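Transcriptional regulator (Corynebacterium diphtheriae, PDB 3LMM) is not functionally characterised but probably acts as a DNA-binding transcriptional regulator. Local coordinates at residues Lys43-Arg48 and Ile96-Asp101. Sequence-based numbering, arbitrary orientation.
Sequences KEEAGR and IGTELD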
# COMPACT_ATOMS: atom_id res chain seq x y z
N LYS A 43 24.36 4.27 10.74
CA LYS A 43 24.03 2.87 10.50
C LYS A 43 25.06 2.22 9.61
O LYS A 43 25.60 2.84 8.69
CB LYS A 43 22.66 2.72 9.86
CG LYS A 43 21.52 3.18 10.73
CD LYS A 43 20.63 2.04 11.15
CE LYS A 43 21.11 1.38 12.42
NZ LYS A 43 20.16 0.30 12.80
N GLU A 44 25.29 0.95 9.89
CA GLU A 44 26.24 0.12 9.20
C GLU A 44 25.51 -0.93 8.36
O GLU A 44 24.73 -1.70 8.91
CB GLU A 44 27.10 -0.56 10.24
CG GLU A 44 28.01 -1.58 9.70
CD GLU A 44 28.80 -2.24 10.78
OE1 GLU A 44 29.56 -3.17 10.45
OE2 GLU A 44 28.66 -1.84 11.96
N GLU A 45 25.77 -0.97 7.06
CA GLU A 45 25.11 -1.94 6.19
C GLU A 45 25.23 -3.30 6.84
O GLU A 45 26.33 -3.85 6.97
CB GLU A 45 25.77 -1.97 4.81
CG GLU A 45 25.15 -2.96 3.84
CD GLU A 45 25.77 -2.88 2.45
OE1 GLU A 45 25.49 -3.76 1.62
OE2 GLU A 45 26.55 -1.94 2.18
N ALA A 46 24.09 -3.84 7.27
CA ALA A 46 24.08 -5.13 7.94
C ALA A 46 24.46 -6.28 7.03
O ALA A 46 24.41 -6.14 5.81
CB ALA A 46 22.70 -5.39 8.54
N GLY A 47 24.84 -7.40 7.64
CA GLY A 47 25.19 -8.60 6.90
C GLY A 47 26.58 -8.59 6.32
O GLY A 47 26.88 -9.31 5.37
N ARG A 48 27.45 -7.77 6.88
CA ARG A 48 28.80 -7.71 6.34
C ARG A 48 29.82 -7.94 7.44
O ARG A 48 31.00 -8.17 7.16
CB ARG A 48 29.01 -6.37 5.67
CG ARG A 48 29.63 -6.50 4.31
CD ARG A 48 28.86 -5.71 3.29
NE ARG A 48 28.92 -4.26 3.48
CZ ARG A 48 29.99 -3.51 3.25
NH1 ARG A 48 31.11 -4.05 2.82
NH2 ARG A 48 29.91 -2.19 3.40
N ILE A 96 32.85 2.58 7.54
CA ILE A 96 32.85 1.24 6.97
C ILE A 96 32.58 1.36 5.48
O ILE A 96 33.30 0.79 4.67
CB ILE A 96 31.74 0.35 7.58
CG1 ILE A 96 31.73 0.48 9.11
CG2 ILE A 96 31.93 -1.09 7.14
CD1 ILE A 96 33.03 0.13 9.80
N GLY A 97 31.53 2.10 5.13
CA GLY A 97 31.20 2.29 3.72
C GLY A 97 30.11 1.36 3.20
O GLY A 97 29.69 0.43 3.89
N THR A 98 29.65 1.62 1.98
CA THR A 98 28.62 0.81 1.38
C THR A 98 28.55 1.07 -0.11
O THR A 98 28.70 2.20 -0.56
CB THR A 98 27.25 1.07 2.06
OG1 THR A 98 26.21 0.49 1.26
CG2 THR A 98 27.02 2.56 2.21
N GLU A 99 28.34 0.01 -0.88
CA GLU A 99 28.28 0.10 -2.33
C GLU A 99 26.87 -0.11 -2.85
O GLU A 99 26.66 -0.28 -4.05
CB GLU A 99 29.23 -0.94 -2.93
CG GLU A 99 30.61 -0.95 -2.28
CD GLU A 99 31.41 0.32 -2.55
OE1 GLU A 99 32.05 0.83 -1.59
OE2 GLU A 99 31.41 0.79 -3.71
N LEU A 100 25.91 -0.11 -1.94
CA LEU A 100 24.52 -0.31 -2.31
C LEU A 100 24.09 0.67 -3.40
O LEU A 100 24.38 1.85 -3.33
CB LEU A 100 23.62 -0.16 -1.07
CG LEU A 100 23.82 -1.21 0.03
CD1 LEU A 100 23.25 -0.72 1.34
CD2 LEU A 100 23.16 -2.52 -0.39
N ASP A 101 23.41 0.17 -4.42
CA ASP A 101 22.97 1.04 -5.48
C ASP A 101 21.83 1.90 -4.97
O ASP A 101 20.88 1.40 -4.35
CB ASP A 101 22.51 0.21 -6.68
CG ASP A 101 22.06 1.07 -7.84
OD1 ASP A 101 20.92 0.86 -8.32
OD2 ASP A 101 22.84 1.95 -8.28
O HOH W 1 28.41 -0.69 6.66
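E45 and T98 face each other across two loops with their CA atoms 6.6 Å apart; both segments are essentially irregular, the two loops share no direct backbone hydrogen bond, and side chains and one water make the junction. The carboxylate of E45 is the centre of it. Its CG stands anti to the backbone N (chi1 -180°) and the chain beyond stays extended, which carries the acid straight across to the second loop. There T98 OG1 donates a hydrogen bond of 2.6 Å to E45 OE2, arriving from above the carboxylate plane, 46° out of it. The same hydroxyl accepts from L100 N at 3.3 Å with a nearly straight N-H...O angle of 168°, which defines an ST turn; one oxygen thus ties the turn to the acid. L100 comes at E45 from the opposite direction, its CD1 lying 3.5 Å from E45 CD, so that the buried carboxylate has an aliphatic neighbour as well as polar ones. R48, bent at chi2 and chi3, forms a longer salt bridge from NE to E45 OE2 (3.6 Å) that would partly offset the buried negative charge. Its NH2 also lies close to G97 O, at the guanidinium edge, but the angle is too poor for a hydrogen bond. A water donates to G97 O and accepts weakly from E45 N, linking the main chains. At the other end, E44 CG packs loosely against I96 CG1 (4.3 Å), while E44 OE1 pairs with R49. Within the Schlafen AlbA_2 region, this buried junction joins the loop leaving edge strand 41-43 to the loop before helix 102-113, where D101 forms the N-cap by accepting from W104 N.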